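Trehalose-6-phosphate phosphatase related protein (Thermoplasma acidophilum, PDB 1U02) removes the phosphate from trehalose 6-phosphate, using magnesium, to yield free trehalose in the biosynthesis of that sugar. Local coordinates at residues S132-I137 with V143-G148; H66-K71 with K111-L116; I196-G201 with I213-I218. All coordinates share one frame; numbering follows the deposited sequence.

Followed from the N terminus, the three contacts lie in series; none nests within or crosses another. Interaction 2 closes first: 66-71, leading into a strand of the mixed core sheet, meets the hairpin turn within 111-116 of the four-stranded antiparallel sheet, with 39 residues, including helix 86-96, between them. Interaction 1 then closes a short loop of five residues, laying helix 127-141 against strand 144-147, an outermost strand of that antiparallel sheet. Interaction 3 comes last, on the other side of the chain's centre, where strand 194-198 of the mixed sheet meets helix 212-229 after an 11-residue connection. Interaction 2 thus joins core sheet to antiparallel cap sheet; interaction 1 lies within the cap, interaction 3 within the core.

Interaction 1: residues S132-I137 with V143-G148; sequences SRIEEI and VETYYG
The polar part of this contact is one bond, in which Tyr-147 OH donates to Glu-135 OE2 at 2.5 Å, a short distance. The hydroxyl uses the anti lone pair of OE2, the one turned away from OE1. The carboxylate and ring planes stand 86° apart, so the ring is not stacked on the acid. The two side chains cross at about a right angle, and OE2 lies obliquely to the ring, 3.5 Å from Tyr-147 CZ. The reach comes from the glutamate, whose CG lies opposite its carbonyl carbon (chi1 -56°) and whose chain is extended at chi2 (176°), bringing the carboxylate toward the strand.

Two arginines of the same helix lie near this bond. Arg-131, one helical turn before Glu-135, makes a cation-pi contact with the Tyr-147 ring and a long, weak ion pair with OE2; Arg-139 forms a similarly weak pair with OE1.

The apolar part is looser. Ile-134 CG2 meets Thr-145 CG2 at 4.4 Å, and both side chains also touch Leu-154 of strand 151-155, next in the sheet. Their CB atoms point across the interface, and the backbones come nearest at Glu-135 and Thr-145, with CA atoms 6.9 Å apart. This is a helix laid on one face of the antiparallel cap sheet, at its edge strand 144-147, with the methyl contact at Thr-145 and the hydrogen bond two residues further along the strand, at Tyr-147.

With an alanine in place of Glu-135, Tyr-147 OH would probably be left without this acceptor and Arg-131 without its distant countercharge. The chemistry thus implies a division of labour: the methyls touch only lightly, whereas the one directional bond probably steers the tyrosine hydroxyl toward the helix, and the two arginines probably favour a negatively charged carboxylate.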
# COMPACT_ATOMS: atom_id res chain seq x y z
N SER A 132 0.86 4.75 -23.21
CA SER A 132 1.84 4.12 -24.09
C SER A 132 3.26 4.60 -23.77
O SER A 132 4.21 3.83 -23.87
CB SER A 132 1.51 4.40 -25.56
OG SER A 132 1.69 5.77 -25.89
N ARG A 133 3.39 5.87 -23.38
CA ARG A 133 4.71 6.41 -23.03
C ARG A 133 5.24 5.72 -21.78
O ARG A 133 6.41 5.37 -21.70
CB ARG A 133 4.65 7.92 -22.74
CG ARG A 133 4.51 8.82 -23.95
CD ARG A 133 4.79 10.26 -23.52
NE ARG A 133 4.59 11.24 -24.59
CZ ARG A 133 4.82 12.54 -24.45
NH1 ARG A 133 5.25 13.03 -23.30
NH2 ARG A 133 4.62 13.36 -25.48
N ILE A 134 4.36 5.56 -20.80
CA ILE A 134 4.74 4.91 -19.54
C ILE A 134 5.18 3.47 -19.80
O ILE A 134 6.20 3.02 -19.27
CB ILE A 134 3.57 4.92 -18.54
CG1 ILE A 134 3.29 6.36 -18.11
CG2 ILE A 134 3.89 4.05 -17.33
CD1 ILE A 134 2.01 6.53 -17.31
N GLU A 135 4.43 2.76 -20.63
CA GLU A 135 4.77 1.37 -20.94
C GLU A 135 6.11 1.29 -21.67
O GLU A 135 6.86 0.34 -21.48
CB GLU A 135 3.65 0.75 -21.78
CG GLU A 135 2.31 0.85 -21.08
CD GLU A 135 1.15 0.34 -21.91
OE1 GLU A 135 1.12 0.61 -23.12
OE2 GLU A 135 0.25 -0.32 -21.33
N GLU A 136 6.42 2.30 -22.48
CA GLU A 136 7.69 2.33 -23.20
C GLU A 136 8.83 2.49 -22.20
O GLU A 136 9.86 1.82 -22.30
CB GLU A 136 7.69 3.49 -24.20
CG GLU A 136 8.99 3.65 -24.98
CD GLU A 136 8.89 4.72 -26.06
OE1 GLU A 136 8.56 5.88 -25.73
OE2 GLU A 136 9.14 4.40 -27.24
N ILE A 137 8.65 3.38 -21.24
CA ILE A 137 9.67 3.59 -20.21
C ILE A 137 9.86 2.29 -19.43
O ILE A 137 10.99 1.92 -19.09
CB ILE A 137 9.25 4.72 -19.25
CG1 ILE A 137 9.39 6.07 -19.95
CG2 ILE A 137 10.13 4.71 -18.00
CD1 ILE A 137 10.84 6.42 -20.31
N VAL A 143 11.18 -2.47 -15.87
CA VAL A 143 10.38 -2.44 -14.66
C VAL A 143 8.96 -2.88 -15.00
O VAL A 143 8.63 -3.11 -16.16
CB VAL A 143 10.36 -1.04 -14.00
CG1 VAL A 143 11.71 -0.76 -13.37
CG2 VAL A 143 10.03 0.03 -15.03
N GLU A 144 8.14 -3.00 -13.97
CA GLU A 144 6.77 -3.47 -14.10
C GLU A 144 5.74 -2.35 -14.01
O GLU A 144 5.93 -1.38 -13.27
CB GLU A 144 6.55 -4.52 -13.01
CG GLU A 144 5.13 -5.03 -12.82
CD GLU A 144 5.08 -6.08 -11.72
OE1 GLU A 144 5.74 -7.13 -11.88
OE2 GLU A 144 4.39 -5.85 -10.70
N THR A 145 4.65 -2.49 -14.76
CA THR A 145 3.60 -1.48 -14.77
C THR A 145 2.33 -1.97 -14.07
O THR A 145 1.85 -3.07 -14.34
CB THR A 145 3.24 -1.07 -16.22
OG1 THR A 145 4.42 -0.66 -16.92
CG2 THR A 145 2.26 0.09 -16.22
N TYR A 146 1.79 -1.15 -13.18
CA TYR A 146 0.56 -1.47 -12.45
C TYR A 146 -0.50 -0.44 -12.84
O TYR A 146 -0.22 0.76 -12.89
CB TYR A 146 0.79 -1.40 -10.94
CG TYR A 146 -0.49 -1.52 -10.14
CD1 TYR A 146 -1.12 -2.75 -9.97
CD2 TYR A 146 -1.11 -0.39 -9.60
CE1 TYR A 146 -2.32 -2.86 -9.27
CE2 TYR A 146 -2.31 -0.49 -8.91
CZ TYR A 146 -2.91 -1.73 -8.75
OH TYR A 146 -4.10 -1.83 -8.07
N TYR A 147 -1.71 -0.91 -13.12
CA TYR A 147 -2.81 -0.02 -13.50
C TYR A 147 -3.88 -0.02 -12.41
O TYR A 147 -4.48 -1.06 -12.13
CB TYR A 147 -3.42 -0.49 -14.83
CG TYR A 147 -2.42 -0.69 -15.94
CD1 TYR A 147 -2.02 0.37 -16.75
CD2 TYR A 147 -1.85 -1.94 -16.18
CE1 TYR A 147 -1.08 0.19 -17.77
CE2 TYR A 147 -0.92 -2.14 -17.20
CZ TYR A 147 -0.53 -1.06 -17.99
OH TYR A 147 0.41 -1.25 -18.98
N GLY A 148 -4.11 1.13 -11.80
CA GLY A 148 -5.12 1.23 -10.76
C GLY A 148 -6.18 2.25 -11.14
O GLY A 148 -6.33 2.58 -12.32

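Interaction 2: residues H66-K71 with K111-L116; sequences HGACSK and KNLAVL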
# COMPACT_ATOMS: atom_id res chain seq x y z
N HIS A 66 4.37 -2.97 -1.86
CA HIS A 66 3.75 -4.27 -2.11
C HIS A 66 4.70 -5.43 -1.81
O HIS A 66 4.52 -6.54 -2.32
CB HIS A 66 3.25 -4.36 -3.56
CG HIS A 66 2.06 -3.49 -3.84
ND1 HIS A 66 0.78 -3.85 -3.49
CD2 HIS A 66 1.96 -2.27 -4.42
CE1 HIS A 66 -0.06 -2.89 -3.84
NE2 HIS A 66 0.63 -1.92 -4.41
N GLY A 67 5.72 -5.16 -0.99
CA GLY A 67 6.67 -6.20 -0.63
C GLY A 67 8.12 -6.00 -1.04
O GLY A 67 8.99 -6.75 -0.58
N ALA A 68 8.42 -5.01 -1.88
CA ALA A 68 9.80 -4.78 -2.32
C ALA A 68 10.73 -4.36 -1.19
O ALA A 68 11.94 -4.62 -1.24
CB ALA A 68 9.83 -3.75 -3.44
N CYS A 69 10.19 -3.69 -0.18
CA CYS A 69 10.99 -3.23 0.94
C CYS A 69 10.15 -3.24 2.20
O CYS A 69 8.96 -2.94 2.16
CB CYS A 69 11.50 -1.80 0.67
SG CYS A 69 12.72 -1.18 1.84
N SER A 70 10.77 -3.58 3.32
CA SER A 70 10.07 -3.62 4.60
C SER A 70 10.86 -2.77 5.59
O SER A 70 12.04 -2.49 5.37
CB SER A 70 9.99 -5.05 5.14
OG SER A 70 9.37 -5.92 4.22
N LYS A 71 10.20 -2.34 6.65
CA LYS A 71 10.87 -1.59 7.70
C LYS A 71 10.51 -2.38 8.94
O LYS A 71 9.37 -2.35 9.41
CB LYS A 71 10.35 -0.15 7.79
CG LYS A 71 11.10 0.68 8.83
CD LYS A 71 10.69 2.14 8.80
CE LYS A 71 11.40 2.95 9.88
NZ LYS A 71 11.05 4.40 9.82
N LYS A 111 9.30 8.04 -5.70
CA LYS A 111 9.64 7.23 -4.54
C LYS A 111 10.91 6.47 -4.90
O LYS A 111 11.21 6.30 -6.08
CB LYS A 111 8.50 6.27 -4.21
CG LYS A 111 7.21 7.03 -3.94
CD LYS A 111 6.00 6.15 -3.78
CE LYS A 111 4.75 7.03 -3.75
NZ LYS A 111 3.55 6.30 -3.31
N ASN A 112 11.66 6.01 -3.91
CA ASN A 112 12.90 5.30 -4.19
C ASN A 112 12.74 4.05 -5.05
O ASN A 112 13.61 3.73 -5.85
CB ASN A 112 13.63 4.94 -2.89
CG ASN A 112 14.08 6.16 -2.13
OD1 ASN A 112 14.47 7.16 -2.72
ND2 ASN A 112 14.06 6.07 -0.80
N LEU A 113 11.63 3.33 -4.88
CA LEU A 113 11.41 2.12 -5.67
C LEU A 113 10.13 2.12 -6.49
O LEU A 113 9.58 1.06 -6.80
CB LEU A 113 11.45 0.88 -4.76
CG LEU A 113 12.83 0.61 -4.14
CD1 LEU A 113 12.76 -0.53 -3.13
CD2 LEU A 113 13.82 0.29 -5.27
N ALA A 114 9.67 3.30 -6.86
CA ALA A 114 8.46 3.40 -7.67
C ALA A 114 8.20 4.84 -8.07
O ALA A 114 8.60 5.77 -7.38
CB ALA A 114 7.25 2.85 -6.91
N VAL A 115 7.53 5.01 -9.20
CA VAL A 115 7.13 6.32 -9.69
C VAL A 115 5.67 6.14 -10.04
O VAL A 115 5.31 5.32 -10.89
CB VAL A 115 7.91 6.77 -10.94
CG1 VAL A 115 7.40 8.14 -11.38
CG2 VAL A 115 9.40 6.85 -10.62
N LEU A 116 4.82 6.89 -9.35
CA LEU A 116 3.39 6.80 -9.55
C LEU A 116 2.87 7.98 -10.36
O LEU A 116 3.12 9.14 -10.02
CB LEU A 116 2.71 6.73 -8.17
CG LEU A 116 1.19 6.52 -8.05
CD1 LEU A 116 0.87 5.95 -6.67
CD2 LEU A 116 0.48 7.84 -8.27
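Ala-68 O is held by a hydrogen bond from Ser-82 OG, while CB of the same alanine faces the other segment and meets Leu-113 CD1 at 4.4 Å. Ser-82 also touches the Leu-113 side chain, so one residue outside the two segments borders both partners. The backbone N of Leu-113 has a weak hydrogen bond with Tyr-65 OH.

Across the interface the contact is apolar. Leu-113 CD1 is the methyl that does the touching, reaching Cys-69 CB at 4.2 Å as well as Ala-68. With chi2 at 174°, CD1 is stretched directly away from CA, which makes it the leading end of the side chain. Two consecutive residues can turn their CB atoms toward it because Ala-68 and Cys-69 form a classic beta bulge, both facing a single residue of strand 61-64; in a regular strand, neighbours would point to opposite faces.

Leu-113 is presented by a type I turn from Lys-111 to Ala-114, which links strands 107-111 and 114-118. The turn's closing bond, Ala-114 N to Lys-111 O, is weak at 3.5 Å. Tyr-78 and Leu-86 also touch the leucine side chain.

The hairpin belongs to the antiparallel cap sheet and the bulge to the mixed sheet of the HAD core, so the leucine spans the boundary between the two. All three touching residues are buried, yet only 81 Å² is covered between the segments. The chemistry therefore implies a small, non-directional dispersion contact, whose geometry depends on the bulge and the turn rather than on polar pairing across it.

Interaction 3: residues I196-G201 with I213-I218; sequences IKVGEG and IEMRKI
Segments 196-201 and 213-218, on strand 194-198 and helix 212-229, come closest at Val-198 and Met-215, whose CA atoms are 6.9 Å apart. Met-215, deposited as selenomethionine, carries the helix's side of the contact. Its CG lies trans to the backbone N (chi1 -178°) and the chain then bends at chi2 (66°), so that SE lies against both strand side chains: it is 3.7 Å from Val-198 CG2 and 3.8 Å from Ile-196 CG2. Beyond it, Met-215 CE approaches Ile-196 CD1 at 4.1 Å. Ala-177 of the adjacent strand 174-178 also touches the methionine.

Lys-197, between the two, points away from the helix. Its NZ donates to Val-198 O at 3.1 Å from well above the carbonyl plane, with weak bonds to Gly-199 O, Glu-200 O and Asp-179 O, curling the loop after the strand around the ammonium.

Val-198 also touches Thr-11, and its side chain lies about 4 Å from that of Asp-179 and about 4 Å from a bound sodium ion. A helix packed on a strand of the parallel part of the sheet, whose end lies beside the magnesium ligand Asp-179, is characteristic of the Rossmann-like HAD core.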
# COMPACT_ATOMS: atom_id res chain seq x y z
N ILE A 196 -10.36 -9.62 5.95
CA ILE A 196 -11.37 -8.58 6.06
C ILE A 196 -11.35 -7.65 4.85
O ILE A 196 -10.35 -6.99 4.58
CB ILE A 196 -11.14 -7.72 7.33
CG1 ILE A 196 -11.13 -8.60 8.58
CG2 ILE A 196 -12.21 -6.65 7.43
CD1 ILE A 196 -10.77 -7.85 9.84
N LYS A 197 -12.47 -7.60 4.12
CA LYS A 197 -12.56 -6.74 2.95
C LYS A 197 -13.21 -5.42 3.33
O LYS A 197 -14.20 -5.39 4.05
CB LYS A 197 -13.39 -7.42 1.86
CG LYS A 197 -13.70 -6.57 0.63
CD LYS A 197 -12.47 -6.36 -0.24
CE LYS A 197 -12.84 -5.76 -1.60
NZ LYS A 197 -13.60 -4.49 -1.46
N VAL A 198 -12.64 -4.32 2.85
CA VAL A 198 -13.19 -3.00 3.12
C VAL A 198 -13.73 -2.45 1.81
O VAL A 198 -13.03 -2.45 0.80
CB VAL A 198 -12.11 -2.02 3.64
CG1 VAL A 198 -12.75 -0.66 3.92
CG2 VAL A 198 -11.46 -2.57 4.90
N GLY A 199 -14.98 -1.99 1.83
CA GLY A 199 -15.56 -1.41 0.63
C GLY A 199 -16.43 -2.33 -0.21
O GLY A 199 -16.50 -3.54 0.02
N GLU A 200 -17.09 -1.73 -1.19
CA GLU A 200 -17.98 -2.44 -2.09
C GLU A 200 -17.23 -3.38 -3.02
O GLU A 200 -16.01 -3.26 -3.19
CB GLU A 200 -18.78 -1.41 -2.90
CG GLU A 200 -19.97 -1.96 -3.66
CD GLU A 200 -20.87 -0.86 -4.17
OE1 GLU A 200 -20.37 0.03 -4.91
OE2 GLU A 200 -22.08 -0.87 -3.84
N GLY A 201 -17.95 -4.33 -3.62
CA GLY A 201 -17.33 -5.27 -4.53
C GLY A 201 -17.39 -6.71 -4.06
O GLY A 201 -17.51 -6.97 -2.86
N ILE A 213 -14.04 3.83 8.08
CA ILE A 213 -14.65 4.19 9.36
C ILE A 213 -15.08 2.92 10.10
O ILE A 213 -14.80 2.76 11.29
CB ILE A 213 -15.87 5.10 9.14
CG1 ILE A 213 -15.41 6.41 8.50
CG2 ILE A 213 -16.58 5.36 10.46
CD1 ILE A 213 -16.53 7.29 8.00
N GLU A 214 -15.75 2.01 9.40
CA GLU A 214 -16.19 0.76 10.02
C GLU A 214 -14.96 -0.08 10.35
O GLU A 214 -14.91 -0.75 11.39
CB GLU A 214 -17.12 -0.01 9.08
CG GLU A 214 -18.00 -1.03 9.80
CD GLU A 214 -18.84 -1.88 8.85
OE1 GLU A 214 -19.28 -1.36 7.80
OE2 GLU A 214 -19.06 -3.08 9.15
N MSE A 215 -13.97 -0.06 9.47
CA MSE A 215 -12.74 -0.81 9.69
C MSE A 215 -12.10 -0.36 11.00
O MSE A 215 -11.65 -1.18 11.80
CB MSE A 215 -11.77 -0.59 8.53
CG MSE A 215 -10.48 -1.38 8.64
SE MSE A 215 -10.73 -3.31 8.50
CE MSE A 215 -10.16 -3.80 10.25
N ARG A 216 -12.04 0.95 11.21
CA ARG A 216 -11.45 1.49 12.43
C ARG A 216 -12.24 1.03 13.66
O ARG A 216 -11.67 0.76 14.71
CB ARG A 216 -11.44 3.01 12.39
CG ARG A 216 -10.46 3.60 11.40
CD ARG A 216 -10.34 5.10 11.59
NE ARG A 216 -9.42 5.71 10.63
CZ ARG A 216 -9.11 7.00 10.61
NH1 ARG A 216 -9.64 7.81 11.51
NH2 ARG A 216 -8.26 7.47 9.70
N LYS A 217 -13.56 0.94 13.49
CA LYS A 217 -14.44 0.53 14.58
C LYS A 217 -14.16 -0.91 14.99
O LYS A 217 -14.19 -1.24 16.17
CB LYS A 217 -15.90 0.68 14.14
CG LYS A 217 -16.89 0.64 15.29
CD LYS A 217 -18.30 0.93 14.80
CE LYS A 217 -19.26 1.06 15.97
NZ LYS A 217 -20.64 1.38 15.53
N ILE A 218 -13.88 -1.76 14.01
CA ILE A 218 -13.57 -3.16 14.28
C ILE A 218 -12.25 -3.25 15.06
O ILE A 218 -12.14 -4.02 16.02
CB ILE A 218 -13.47 -3.97 12.97
CG1 ILE A 218 -14.87 -4.23 12.42
CG2 ILE A 218 -12.74 -5.29 13.22
CD1 ILE A 218 -15.75 -5.07 13.33